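Local coordinates for 27kDa outer membrane protein (Silicibacter pomeroyi, PDB 3GYK) that probably acts as a thiol-disulfide oxidoreductase of the DsbA-like thioredoxin family, this chain being the thioredoxin-like domain of the longer protein, at residues Glu85-His88 / Trp89-Gly93; Ile130-Ser133 / Met134-Gln138; Asp166-Asp169 / Arg170-Ala174. All blocks are in the same frame, centred on the assembly; numbering follows the deposited sequence. Where two conformers were deposited one is given.

The three interactions are local contacts, mostly i to i+4, along three different helices of one DsbA-like thioredoxin domain. Interaction 1 lies on helix 84-92 and interaction 2 on helix 124-140, on opposite sides of the chain's centre; their centres are about 21 Å apart, their nearest atoms about 12 Å. Interaction 3 lies on helix 161-174, at the end of the chain, with its centre about 28 Å from that of interaction 1 and about 26 Å from that of interaction 2. None touches another. Interaction 1 is the one tied to the probable redox site: Met92 reaches the Cys34-Cys37 motif, a thioredoxin-type CxxC. Interactions 2 and 3 both pack against strands 24-30 and 54-60 of the central sheet.

Interaction 1: Glu85-His88 / Trp89-Gly93; sequences EAFH and WALMG
Helix 84-92 of the DsbA-like domain carries this contact, where Glu85 and His88 both meet the indole of Trp89. Trp89 NE1 donates to Glu85 OE2 at 2.9 Å, and the bond is nearly straight (168°). The oxygen lies in the plane of the indole and uses its anti lone pair. The carboxylate itself is turned steeply against the ring. The Glu85 chain runs extended, with CG anti to the backbone N (chi1 -176°), and this carries the carboxylate to the indole N-H. His88 comes over one face of the indole. The rings form an edge-to-face pair with centroids 5.0 Å apart, and His88 CD2 stands 3.5 Å from Trp89 CE3. With an alanine here instead of Trp89, Glu85 OE2 would probably lose its donor and the edge of His88 the ring face it packs on. On another side of the helix, Leu91 CD1, one turn on from Phe87, lies 3.7 Å from the centroid of the Phe87 ring, almost on the ring normal: a CH-pi contact. Main-chain bonds such as Leu91 N to Phe87 O, 2.9 Å, hold the turns. The polar end of His88 is fixed from outside, by a hydrogen bond between His88 ND1 and Tyr32 OH. Phe87 packs on Val103, Ile106 and Ala107 of helix 100-109, while Trp89 lies on Met41 and Gln45 of helix 35-50 and on Leu17 of strand 16-18. Met92 reaches Arg38 and Met41, so the helix is wedged between helix 100-109 and helix 35-50, the latter bearing the probable redox cysteine Cys37.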
loop_
_atom_site.group_PDB
_atom_site.type_symbol
_atom_site.label_atom_id
_atom_site.label_comp_id
_atom_site.label_asym_id
_atom_site.label_seq_id
_atom_site.Cartn_x
_atom_site.Cartn_y
_atom_site.Cartn_z
ATOM N N GLU A 85 -4.215 0.798 8.780
ATOM C CA GLU A 85 -5.269 0.866 7.771
ATOM C C GLU A 85 -6.027 2.204 7.805
ATOM O O GLU A 85 -6.222 2.831 6.753
ATOM C CB GLU A 85 -6.253 -0.321 7.887
ATOM C CG GLU A 85 -7.291 -0.305 6.772
ATOM C CD GLU A 85 -8.217 -1.519 6.741
ATOM O OE1 GLU A 85 -7.904 -2.548 7.409
ATOM O OE2 GLU A 85 -9.262 -1.428 6.047
ATOM N N ALA A 86 -6.450 2.634 8.997
ATOM C CA ALA A 86 -7.221 3.873 9.110
ATOM C C ALA A 86 -6.375 5.048 8.622
ATOM O O ALA A 86 -6.871 5.950 7.921
ATOM C CB ALA A 86 -7.649 4.098 10.545
ATOM N N PHE A 87 -5.089 5.024 8.967
ATOM C CA PHE A 87 -4.182 6.114 8.579
ATOM C C PHE A 87 -3.943 6.130 7.062
ATOM O O PHE A 87 -3.988 7.201 6.423
ATOM C CB PHE A 87 -2.867 5.974 9.364
ATOM C CG PHE A 87 -1.958 7.196 9.322
ATOM C CD1 PHE A 87 -2.458 8.492 9.135
ATOM C CD2 PHE A 87 -0.578 7.029 9.520
ATOM C CE1 PHE A 87 -1.589 9.600 9.134
ATOM C CE2 PHE A 87 0.296 8.119 9.513
ATOM C CZ PHE A 87 -0.214 9.416 9.329
ATOM N N HIS A 88 -3.747 4.951 6.477
ATOM C CA HIS A 88 -3.594 4.812 5.036
ATOM C C HIS A 88 -4.778 5.395 4.271
ATOM O O HIS A 88 -4.578 6.185 3.345
ATOM C CB HIS A 88 -3.389 3.341 4.629
ATOM C CG HIS A 88 -3.442 3.132 3.156
ATOM N ND1 HIS A 88 -2.342 3.305 2.352
ATOM C CD2 HIS A 88 -4.470 2.815 2.332
ATOM C CE1 HIS A 88 -2.678 3.091 1.093
ATOM N NE2 HIS A 88 -3.969 2.799 1.052
ATOM N N TRP A 89 -6.001 5.000 4.645
ATOM C CA TRP A 89 -7.189 5.499 3.966
ATOM C C TRP A 89 -7.307 7.016 4.133
ATOM O O TRP A 89 -7.709 7.711 3.193
ATOM C CB TRP A 89 -8.492 4.827 4.467
ATOM C CG TRP A 89 -8.594 3.315 4.219
ATOM C CD1 TRP A 89 -8.974 2.360 5.142
ATOM C CD2 TRP A 89 -8.303 2.597 3.005
ATOM N NE1 TRP A 89 -8.943 1.100 4.563
ATOM C CE2 TRP A 89 -8.536 1.219 3.258
ATOM C CE3 TRP A 89 -7.897 2.984 1.712
ATOM C CZ2 TRP A 89 -8.359 0.226 2.273
ATOM C CZ3 TRP A 89 -7.716 1.986 0.725
ATOM C CH2 TRP A 89 -7.953 0.627 1.019
ATOM N N ALA A 90 -6.946 7.521 5.311
ATOM C CA ALA A 90 -7.117 8.959 5.601
ATOM C C ALA A 90 -6.114 9.811 4.812
ATOM O O ALA A 90 -6.458 10.897 4.301
ATOM C CB ALA A 90 -7.014 9.233 7.099
ATOM N N LEU A 91 -4.874 9.323 4.731
ATOM C CA LEU A 91 -3.833 9.954 3.916
ATOM C C LEU A 91 -4.195 9.920 2.453
ATOM O O LEU A 91 -4.148 10.931 1.776
ATOM C CB LEU A 91 -2.482 9.260 4.106
ATOM C CG LEU A 91 -1.800 9.458 5.462
ATOM C CD1 LEU A 91 -0.635 8.498 5.643
ATOM C CD2 LEU A 91 -1.340 10.918 5.595
HETATM N N MSE A 92 -4.538 8.739 1.960
HETATM C CA MSE A 92 -4.837 8.578 0.545
HETATM C C MSE A 92 -6.099 9.352 0.123
HETATM O O MSE A 92 -6.232 9.748 -1.050
HETATM C CB MSE A 92 -4.864 7.070 0.204
HETATM C CG MSE A 92 -4.695 6.734 -1.224
HETATM SE SE MSE A 92 -3.035 7.414 -2.019
HETATM C CE MSE A 92 -1.761 6.035 -1.564
ATOM N N GLY A 93 -6.985 9.651 1.087
ATOM C CA GLY A 93 -8.196 10.419 0.814
ATOM C C GLY A 93 -8.127 11.896 1.172
ATOM O O GLY A 93 -9.135 12.625 1.109
#

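Interaction 2: Ile130-Ser133 / Met134-Gln138; sequences IAQS and MALAQ
Met134, Ser133 and Gln132 bury the most surface in this part of helix 124-140. Met134, a selenomethionine, runs back along the helix beside Ile130, the two side chains pointing the same way. Its CG is anti to the carbonyl carbon (chi1 -56°) and the chain is extended beyond it. The terminal CE therefore reaches Ile130 CG2 at 3.6 Å, a purely apolar touch. On the way, Met134 CG passes 3.3 Å from Ile130 O, the oxygen that also accepts the backbone N-H of Met134. Gln132 bends at its second torsion (chi2 64°) and brings its amide across the branch of Leu136. Gln132 NE2 is 3.7 Å from Leu136 CG, and Gln132 OE1 is 3.9 Å from Ala135 CB. Ser133 takes part mainly through its backbone: its O accepts from Ala137 N at 2.9 Å. Its hydroxyl is engaged elsewhere, with hydrogen bonds to Glu60 O and to Arg59 NE of strand 54-60. Leu136 packs on Phe29 and Arg59, and Ile130 on Leu76 of helix 66-77. The side chains here meet by van der Waals contact alone, while the i to i+4 main-chain hydrogen bonds of the helix supply the polar links between the segments. The one buried hydroxyl, that of Ser133, is satisfied by the sheet and ties the helix to it.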
loop_
_atom_site.group_PDB
_atom_site.type_symbol
_atom_site.label_atom_id
_atom_site.label_comp_id
_atom_site.label_asym_id
_atom_site.label_seq_id
_atom_site.Cartn_x
_atom_site.Cartn_y
_atom_site.Cartn_z
ATOM N N ILE A 130 10.773 0.169 2.943
ATOM C CA ILE A 130 10.844 1.049 1.765
ATOM C C ILE A 130 11.938 0.594 0.807
ATOM O O ILE A 130 11.734 0.601 -0.416
ATOM C CB ILE A 130 11.018 2.526 2.204
ATOM C CG1 ILE A 130 9.759 3.007 2.945
ATOM C CG2 ILE A 130 11.282 3.419 0.981
ATOM C CD1 ILE A 130 9.958 4.324 3.775
ATOM N N ALA A 131 13.086 0.178 1.336
ATOM C CA ALA A 131 14.164 -0.315 0.490
ATOM C C ALA A 131 13.735 -1.555 -0.292
ATOM O O ALA A 131 14.098 -1.715 -1.469
ATOM C CB ALA A 131 15.406 -0.638 1.323
ATOM N N GLN A 132 12.985 -2.444 0.381
ATOM C CA GLN A 132 12.499 -3.650 -0.314
ATOM C C GLN A 132 11.436 -3.299 -1.351
ATOM O O GLN A 132 11.372 -3.951 -2.401
ATOM C CB GLN A 132 11.980 -4.683 0.715
ATOM C CG GLN A 132 11.358 -5.957 0.128
ATOM C CD GLN A 132 12.314 -6.822 -0.665
ATOM O OE1 GLN A 132 13.467 -6.459 -0.932
ATOM N NE2 GLN A 132 11.845 -8.040 -1.015
ATOM N N SER A 133 10.592 -2.297 -1.082
ATOM C CA SER A 133 9.634 -1.867 -2.116
ATOM C C SER A 133 10.378 -1.410 -3.368
ATOM O O SER A 133 9.994 -1.787 -4.487
ATOM C CB SER A 133 8.720 -0.766 -1.627
ATOM O OG SER A 133 7.885 -1.198 -0.559
HETATM N N MSE A 134 11.442 -0.620 -3.187
HETATM C CA MSE A 134 12.259 -0.189 -4.346
HETATM C C MSE A 134 12.818 -1.399 -5.105
HETATM O O MSE A 134 12.815 -1.418 -6.333
HETATM C CB MSE A 134 13.405 0.752 -3.928
HETATM C CG MSE A 134 12.825 1.934 -3.181
HETATM SE SE MSE A 134 14.109 3.086 -2.298
HETATM C CE MSE A 134 12.797 4.562 -2.124
ATOM N N ALA A 135 13.338 -2.385 -4.371
ATOM C CA ALA A 135 13.941 -3.546 -5.000
ATOM C C ALA A 135 12.882 -4.362 -5.746
ATOM O O ALA A 135 13.114 -4.781 -6.888
ATOM C CB ALA A 135 14.700 -4.424 -3.973
ATOM N N LEU A 136 11.728 -4.567 -5.120
ATOM C CA LEU A 136 10.672 -5.371 -5.772
ATOM C C LEU A 136 10.171 -4.637 -7.028
ATOM O O LEU A 136 9.938 -5.274 -8.067
ATOM C CB LEU A 136 9.496 -5.636 -4.822
ATOM C CG LEU A 136 9.806 -6.671 -3.716
ATOM C CD1 LEU A 136 8.707 -6.620 -2.681
ATOM C CD2 LEU A 136 9.951 -8.101 -4.276
ATOM N N ALA A 137 10.008 -3.317 -6.916
ATOM C CA ALA A 137 9.548 -2.536 -8.076
ATOM C C ALA A 137 10.522 -2.720 -9.236
ATOM O O ALA A 137 10.085 -2.946 -10.377
ATOM C CB ALA A 137 9.372 -1.038 -7.731
ATOM N N GLN A 138 11.832 -2.697 -8.959
ATOM C CA GLN A 138 12.804 -2.835 -10.039
ATOM C C GLN A 138 12.705 -4.232 -10.644
ATOM O O GLN A 138 12.752 -4.386 -11.870
ATOM C CB GLN A 138 14.240 -2.524 -9.595
ATOM C CG GLN A 138 15.290 -2.775 -10.710
ATOM C CD GLN A 138 16.557 -1.975 -10.551
ATOM O OE1 GLN A 138 16.528 -0.826 -10.128
ATOM N NE2 GLN A 138 17.689 -2.575 -10.909
#

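Interaction 3: Asp166-Asp169 / Arg170-Ala174; sequences DAVD and RARKA
Asp166 has CG anti to the backbone N (chi1 179°), while Arg170 has CG anti to the carbonyl carbon (chi1 -84°) and runs extended to NE. These torsions bring carboxylate and guanidinium together one turn apart on helix 161-174. Asp166 has two conformers, and the salt bridge belongs to the one described. In it Arg170 NE donates to Asp166 OD2 at 2.9 Å, in a nearly straight hydrogen bond (168°). The oxygen lies in the guanidinium plane and is met on its syn side, somewhat out of the carboxylate plane. Val168 and Arg172 run side by side, with Val168 CG1 over one face of the guanidinium, 3.5 Å from Arg172 NH1. Asp169 OD1 is too far from Arg172 NH1 for a salt bridge. A water joins them, donating to Asp169 OD1 at 2.7 Å and accepting from Arg172 NH1 at 3.0 Å. Asp169 OD1 is also hydrogen-bonded to Gln165 NE2. Val168 packs on Val24, Val26 and Val54 of the sheet. In that conformer Asp166 and Arg170 pair their charges directly. Arg172 is bound by Asp23 through NE and Asp51 through NH1; these aspartates balance its charge and, with Val168 over one face, are likely to limit guanidinium rotation.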
loop_
_atom_site.group_PDB
_atom_site.type_symbol
_atom_site.label_atom_id
_atom_site.label_comp_id
_atom_site.label_asym_id
_atom_site.label_seq_id
_atom_site.Cartn_x
_atom_site.Cartn_y
_atom_site.Cartn_z
ATOM N N ASP A 166 -11.800 -8.438 -12.688
ATOM C CA ASP A 166 -11.536 -9.343 -13.803
ATOM C C ASP A 166 -10.208 -10.079 -13.600
ATOM O O ASP A 166 -10.124 -11.282 -13.858
ATOM C CB ASP A 166 -11.533 -8.603 -15.138
ATOM C CG ASP A 166 -11.231 -9.522 -16.303
ATOM O OD1 ASP A 166 -11.972 -10.503 -16.489
ATOM O OD2 ASP A 166 -10.249 -9.272 -17.028
ATOM N N ALA A 167 -9.185 -9.359 -13.137
ATOM C CA ALA A 167 -7.860 -9.953 -12.920
ATOM C C ALA A 167 -7.936 -11.003 -11.812
ATOM O O ALA A 167 -7.352 -12.098 -11.919
ATOM C CB ALA A 167 -6.819 -8.870 -12.603
ATOM N N VAL A 168 -8.686 -10.673 -10.759
ATOM C CA VAL A 168 -8.888 -11.604 -9.657
ATOM C C VAL A 168 -9.620 -12.853 -10.168
ATOM O O VAL A 168 -9.213 -13.996 -9.879
ATOM C CB VAL A 168 -9.679 -10.939 -8.507
ATOM C CG1 VAL A 168 -10.238 -11.989 -7.521
ATOM C CG2 VAL A 168 -8.784 -9.944 -7.785
ATOM N N ASP A 169 -10.714 -12.648 -10.909
ATOM C CA ASP A 169 -11.495 -13.793 -11.412
ATOM C C ASP A 169 -10.642 -14.697 -12.311
ATOM O O ASP A 169 -10.739 -15.929 -12.255
ATOM C CB ASP A 169 -12.751 -13.331 -12.178
ATOM C CG ASP A 169 -13.775 -12.617 -11.278
ATOM O OD1 ASP A 169 -13.698 -12.717 -10.026
ATOM O OD2 ASP A 169 -14.663 -11.945 -11.841
ATOM N N ARG A 170 -9.815 -14.075 -13.145
ATOM C CA ARG A 170 -8.941 -14.836 -14.070
ATOM C C ARG A 170 -7.922 -15.675 -13.304
ATOM O O ARG A 170 -7.649 -16.818 -13.670
ATOM C CB ARG A 170 -8.219 -13.888 -15.043
ATOM C CG ARG A 170 -9.073 -13.555 -16.229
ATOM C CD ARG A 170 -8.470 -12.465 -17.126
ATOM N NE ARG A 170 -9.545 -11.884 -17.931
ATOM C CZ ARG A 170 -10.053 -12.448 -19.029
ATOM N NH1 ARG A 170 -9.572 -13.605 -19.486
ATOM N NH2 ARG A 170 -11.046 -11.849 -19.683
ATOM N N ALA A 171 -7.384 -15.095 -12.235
ATOM C CA ALA A 171 -6.425 -15.782 -11.381
ATOM C C ALA A 171 -7.052 -17.018 -10.768
ATOM O O ALA A 171 -6.427 -18.082 -10.711
ATOM C CB ALA A 171 -5.878 -14.819 -10.281
ATOM N N ARG A 172 -8.311 -16.897 -10.348
ATOM C CA ARG A 172 -9.003 -18.043 -9.757
ATOM C C ARG A 172 -9.256 -19.113 -10.795
ATOM O O ARG A 172 -9.103 -20.299 -10.509
ATOM C CB ARG A 172 -10.321 -17.623 -9.109
ATOM C CG ARG A 172 -10.097 -16.759 -7.913
ATOM C CD ARG A 172 -11.350 -16.623 -7.065
ATOM N NE ARG A 172 -11.058 -15.798 -5.894
ATOM C CZ ARG A 172 -11.670 -14.647 -5.615
ATOM N NH1 ARG A 172 -12.665 -14.209 -6.387
ATOM N NH2 ARG A 172 -11.333 -13.974 -4.525
ATOM N N LYS A 173 -9.639 -18.693 -11.996
ATOM C CA LYS A 173 -9.870 -19.650 -13.083
ATOM C C LYS A 173 -8.593 -20.423 -13.411
ATOM O O LYS A 173 -8.646 -21.619 -13.687
ATOM C CB LYS A 173 -10.404 -18.942 -14.327
ATOM C CG LYS A 173 -11.914 -19.036 -14.503
ATOM C CD LYS A 173 -12.629 -17.815 -13.943
ATOM C CE LYS A 173 -14.088 -17.740 -14.398
ATOM N NZ LYS A 173 -14.698 -16.413 -14.061
ATOM N N ALA A 174 -7.456 -19.735 -13.351
ATOM C CA ALA A 174 -6.158 -20.303 -13.727
ATOM C C ALA A 174 -5.504 -21.162 -12.648
ATOM O O ALA A 174 -4.578 -21.914 -12.941
ATOM C CB ALA A 174 -5.202 -19.199 -14.156
HETATM O O HOH W 1 -13.949 -15.184 -8.936
HETATM O O HOH W 2 -13.210 -16.954 -10.961
#